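Local structure of trehalose synthase regulatory protein (Candida albicans, 5HUS) at residues 77-82 / 144-149; 127-132 / 172-177. The protein probably acts as a regulatory subunit in trehalose synthesis, its C-terminal domain belonging to the trehalose-phosphatase family of the HAD clan. One frame throughout, in Å; residues are numbered along the deposited sequence.

Both interactions involve the small two-layer module of helices 116-136 and 161-179 on the antiparallel sheet of strands 141-144, 149-152, 192-197 and 184-189. Interaction 1 joins the turn between two of these strands to the start of helix 79-86, which follows strand 69-74 of the large mixed sheet; interaction 2 pairs the two helices. Their centres are 18 Å apart, and they touch where Val-149 packs on Val-127 and Val-130. Their segments alternate along the chain, in the order 77-82, 127-132, 144-149, 172-177. Interaction 2 lies within this module, between its helices, and interaction 1 at its junction with the large sheet, an arrangement consistent with a HAD core and cap.

Interaction 1. Residues 77-82 / 144-149; sequences LQRSDL and ALDATV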
# COMPACT_ATOMS: atom_id res chain seq x y z
N LEU A 77 8.08 1.40 1.55
CA LEU A 77 9.41 1.25 2.13
C LEU A 77 9.79 -0.21 2.37
O LEU A 77 8.93 -1.07 2.56
CB LEU A 77 9.51 2.03 3.44
CG LEU A 77 9.29 3.53 3.33
CD1 LEU A 77 9.36 4.17 4.71
CD2 LEU A 77 10.32 4.19 2.41
N GLN A 78 11.09 -0.48 2.37
CA GLN A 78 11.57 -1.84 2.58
C GLN A 78 11.47 -2.23 4.05
O GLN A 78 11.37 -1.37 4.94
CB GLN A 78 13.01 -1.98 2.08
CG GLN A 78 14.06 -1.25 2.91
CD GLN A 78 15.44 -1.32 2.26
OE1 GLN A 78 16.02 -2.40 2.13
NE2 GLN A 78 15.95 -0.18 1.84
N ARG A 79 11.48 -3.54 4.28
CA ARG A 79 11.32 -4.09 5.62
C ARG A 79 12.27 -3.46 6.62
O ARG A 79 11.85 -3.04 7.70
CB ARG A 79 11.53 -5.60 5.59
CG ARG A 79 10.38 -6.37 4.96
CD ARG A 79 10.75 -7.82 4.74
NE ARG A 79 11.77 -7.94 3.70
CZ ARG A 79 12.41 -9.06 3.40
NH1 ARG A 79 12.12 -10.19 4.05
NH2 ARG A 79 13.32 -9.07 2.44
N SER A 80 13.54 -3.38 6.26
CA SER A 80 14.56 -2.91 7.20
C SER A 80 14.32 -1.46 7.63
O SER A 80 14.53 -1.12 8.80
CB SER A 80 15.96 -3.07 6.58
OG SER A 80 16.08 -2.36 5.37
N ASP A 81 13.85 -0.61 6.72
CA ASP A 81 13.52 0.78 7.09
C ASP A 81 12.31 0.84 8.01
O ASP A 81 12.29 1.62 8.96
CB ASP A 81 13.28 1.63 5.84
CG ASP A 81 14.57 2.01 5.13
OD1 ASP A 81 15.65 1.71 5.67
OD2 ASP A 81 14.50 2.59 4.03
N LEU A 82 11.29 0.03 7.73
CA LEU A 82 10.10 0.02 8.56
C LEU A 82 10.37 -0.55 9.95
O LEU A 82 9.81 -0.08 10.93
CB LEU A 82 8.97 -0.78 7.87
CG LEU A 82 8.38 -0.01 6.68
CD1 LEU A 82 7.48 -0.90 5.83
CD2 LEU A 82 7.63 1.23 7.16
N ALA A 144 16.91 0.08 -5.88
CA ALA A 144 16.55 -1.33 -5.85
C ALA A 144 16.26 -1.77 -4.42
O ALA A 144 17.13 -1.72 -3.56
CB ALA A 144 17.67 -2.18 -6.45
N LEU A 145 15.01 -2.16 -4.16
CA LEU A 145 14.66 -2.73 -2.86
C LEU A 145 14.70 -4.26 -3.00
O LEU A 145 15.38 -4.78 -3.88
CB LEU A 145 13.31 -2.20 -2.39
CG LEU A 145 13.25 -0.66 -2.27
CD1 LEU A 145 11.94 -0.17 -1.67
CD2 LEU A 145 14.44 -0.13 -1.45
N ASP A 146 13.99 -4.99 -2.14
CA ASP A 146 14.09 -6.45 -2.18
C ASP A 146 13.15 -7.07 -3.21
O ASP A 146 13.45 -8.13 -3.76
CB ASP A 146 13.83 -7.05 -0.80
CG ASP A 146 14.87 -6.62 0.23
OD1 ASP A 146 16.01 -6.32 -0.18
OD2 ASP A 146 14.54 -6.58 1.43
N ALA A 147 12.03 -6.40 -3.48
CA ALA A 147 11.01 -6.95 -4.38
C ALA A 147 10.41 -5.87 -5.28
O ALA A 147 9.41 -6.12 -5.96
CB ALA A 147 9.91 -7.64 -3.58
N THR A 148 11.00 -4.69 -5.28
CA THR A 148 10.55 -3.61 -6.15
C THR A 148 11.76 -2.85 -6.66
O THR A 148 12.81 -2.85 -6.03
CB THR A 148 9.57 -2.64 -5.43
OG1 THR A 148 10.09 -2.29 -4.15
CG2 THR A 148 8.22 -3.29 -5.22
N VAL A 149 11.61 -2.24 -7.83
CA VAL A 149 12.67 -1.41 -8.39
C VAL A 149 12.03 -0.09 -8.82
O VAL A 149 10.95 -0.08 -9.41
CB VAL A 149 13.38 -2.08 -9.58
CG1 VAL A 149 14.51 -1.20 -10.09
CG2 VAL A 149 13.90 -3.47 -9.20
O HOH W 1 14.66 -4.82 3.80
O HOH W 2 12.01 -5.37 2.11
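Arg-79 and Asp-146 meet at about a right angle, their guanidinium and carboxylate planes 86° apart. The salt bridge runs from NH2 of Arg-79 to OD2 of Asp-146, 3.0 Å away, with an N-H...O angle of 158°. The acceptor lies close to the guanidinium plane, whereas the donor comes in from above the carboxylate plane. A bend in the arginine chain at chi3 (-69°) turns its NE and NH2 edge to this oxygen. Water 2 accepts hydrogen bonds from N and NE of Arg-79 and lies 2.9 Å from OD2 of Asp-146. Water 1 accepts from N of Ser-80 and lies 3.0 Å from the same OD2 of Asp-146, so both waters join the carboxylate to the start of helix 79-86. The N-H groups of its first turn, which meet the two waters, and the arginine would probably favour a charged aspartate.

Beside the bridge, N-cap residue Gln-78 crosses Leu-145. With CG between backbone N and carbonyl carbon, its long chain lays the flat amide against the leucine methyl, NE2 of Gln-78 3.6 Å from CD2 of Leu-145, while OE1 of Gln-78 lies 3.2 Å from water 1. Glutamine suits both neighbours. Glu-97 binds the backbone N of Asp-146, and Phe-101 makes a cation-pi contact with Arg-79. This partly hydrated joint, from a strand-connecting turn to a helix N-terminus, is consistent with a HAD core-cap interface.

Interaction 2. Residues 127-132 / 172-177; sequences VKLVES and IQHINT
Leu-129 faces His-174 and Ile-175 and carries most of the contact between helices 116-136 and 161-179. Its CG stands anti to the backbone N (chi1 -170°), which carries the branch point toward the other helix, where CD1 meets mainly the ring and CD2 mainly Ile-175. CD1 of Leu-129 sits over one face of the His-174 imidazole, 3.6 Å from the ring centroid and 23° off the ring normal. This is a CH-pi contact, displaced toward NE2 of His-174, which is 3.3 Å from CD1 of Leu-129. The two side chains come from opposite directions, and the flat ring gives the branched leucine a broad surface to rest on. ND1 of His-174, by contrast, is hydrogen-bonded to NZ of Lys-133, which would tend to fix the ring's rotation.

The second methyl, CD2 of Leu-129, packs 3.6 Å from CG1 of Ile-175, where the chains cross at a slant. One residue on, Val-130 turns more toward the sheet below, and its CG2 is 4.4 Å from CD1 of Ile-175. Val-130 also rests on Val-149 and Phe-151, and Ile-175 on Ala-186 and Val-195, so these compact aliphatic chains fill the wedge between helices and sheet.

At the end of the segment Ser-132 folds back on its own helix, its OG donating to O of Leu-129 at 2.6 Å. A small hydroxyl suits this partly exposed position, since it can bond within the helix.

The short helical segments run nearly antiparallel, at 162°, with axes 11.3 Å apart, a wide spacing bridged by large side chains. Two such helices side by side on one face of an antiparallel sheet form a two-layer α+β sandwich, consistent with the cap module of HAD-type trehalose-phosphate phosphatases.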
# COMPACT_ATOMS: atom_id res chain seq x y z
N VAL A 127 16.88 -4.90 -12.36
CA VAL A 127 17.84 -3.91 -11.89
C VAL A 127 18.86 -3.55 -12.97
O VAL A 127 19.18 -2.37 -13.17
CB VAL A 127 18.58 -4.40 -10.63
CG1 VAL A 127 19.75 -3.49 -10.31
CG2 VAL A 127 17.62 -4.47 -9.45
N LYS A 128 19.37 -4.56 -13.65
CA LYS A 128 20.33 -4.37 -14.73
C LYS A 128 19.74 -3.51 -15.84
O LYS A 128 20.38 -2.59 -16.35
CB LYS A 128 20.78 -5.73 -15.28
CG LYS A 128 21.90 -5.66 -16.31
CD LYS A 128 22.94 -6.73 -16.05
CE LYS A 128 23.93 -6.83 -17.20
NZ LYS A 128 23.24 -7.25 -18.45
N LEU A 129 18.50 -3.81 -16.21
CA LEU A 129 17.78 -3.05 -17.23
C LEU A 129 17.65 -1.59 -16.81
O LEU A 129 17.98 -0.68 -17.58
CB LEU A 129 16.41 -3.69 -17.48
CG LEU A 129 15.55 -3.23 -18.67
CD1 LEU A 129 14.57 -4.32 -19.05
CD2 LEU A 129 14.80 -1.94 -18.36
N VAL A 130 17.17 -1.35 -15.59
CA VAL A 130 17.00 0.02 -15.10
C VAL A 130 18.33 0.76 -15.04
O VAL A 130 18.41 1.94 -15.39
CB VAL A 130 16.33 0.04 -13.72
CG1 VAL A 130 16.29 1.46 -13.16
CG2 VAL A 130 14.92 -0.53 -13.82
N GLU A 131 19.38 0.06 -14.61
CA GLU A 131 20.69 0.70 -14.48
C GLU A 131 21.23 1.15 -15.84
O GLU A 131 21.89 2.18 -15.93
CB GLU A 131 21.68 -0.24 -13.79
CG GLU A 131 21.53 -0.25 -12.26
CD GLU A 131 22.43 -1.27 -11.58
OE1 GLU A 131 22.89 -2.22 -12.25
OE2 GLU A 131 22.68 -1.12 -10.37
N SER A 132 20.92 0.39 -16.89
CA SER A 132 21.35 0.74 -18.24
C SER A 132 20.63 1.98 -18.76
O SER A 132 21.16 2.72 -19.58
CB SER A 132 21.13 -0.43 -19.21
OG SER A 132 19.76 -0.59 -19.52
N ILE A 172 9.12 1.97 -19.52
CA ILE A 172 7.88 1.28 -19.19
C ILE A 172 7.52 0.25 -20.27
O ILE A 172 7.16 -0.89 -19.96
CB ILE A 172 6.73 2.28 -19.01
CG1 ILE A 172 6.90 3.03 -17.69
CG2 ILE A 172 5.39 1.55 -19.03
CD1 ILE A 172 5.92 4.16 -17.51
N GLN A 173 7.62 0.64 -21.54
CA GLN A 173 7.31 -0.27 -22.64
C GLN A 173 8.28 -1.44 -22.67
O GLN A 173 7.88 -2.59 -22.85
CB GLN A 173 7.32 0.46 -23.99
CG GLN A 173 7.08 -0.47 -25.18
CD GLN A 173 6.81 0.29 -26.47
OE1 GLN A 173 6.79 1.52 -26.49
NE2 GLN A 173 6.60 -0.45 -27.55
N HIS A 174 9.56 -1.14 -22.50
CA HIS A 174 10.64 -2.14 -22.46
C HIS A 174 10.39 -3.18 -21.37
O HIS A 174 10.34 -4.39 -21.64
CB HIS A 174 11.98 -1.42 -22.26
CG HIS A 174 13.18 -2.32 -22.29
ND1 HIS A 174 14.47 -1.83 -22.27
CD2 HIS A 174 13.30 -3.67 -22.32
CE1 HIS A 174 15.33 -2.83 -22.30
NE2 HIS A 174 14.64 -3.96 -22.33
N ILE A 175 10.21 -2.72 -20.14
CA ILE A 175 9.96 -3.62 -19.02
C ILE A 175 8.66 -4.41 -19.18
O ILE A 175 8.63 -5.62 -18.92
CB ILE A 175 9.92 -2.84 -17.69
CG1 ILE A 175 11.31 -2.28 -17.39
CG2 ILE A 175 9.44 -3.73 -16.55
CD1 ILE A 175 11.33 -1.25 -16.29
N ASN A 176 7.59 -3.76 -19.62
CA ASN A 176 6.32 -4.45 -19.74
C ASN A 176 6.37 -5.50 -20.83
O ASN A 176 5.83 -6.59 -20.67
CB ASN A 176 5.18 -3.47 -19.98
CG ASN A 176 4.80 -2.72 -18.72
OD1 ASN A 176 5.17 -3.13 -17.62
ND2 ASN A 176 4.06 -1.63 -18.87
N THR A 177 7.04 -5.19 -21.94
CA THR A 177 7.15 -6.17 -23.03
C THR A 177 7.83 -7.44 -22.54
O THR A 177 7.37 -8.55 -22.81
CB THR A 177 7.93 -5.60 -24.22
OG1 THR A 177 7.27 -4.42 -24.71
CG2 THR A 177 8.02 -6.63 -25.35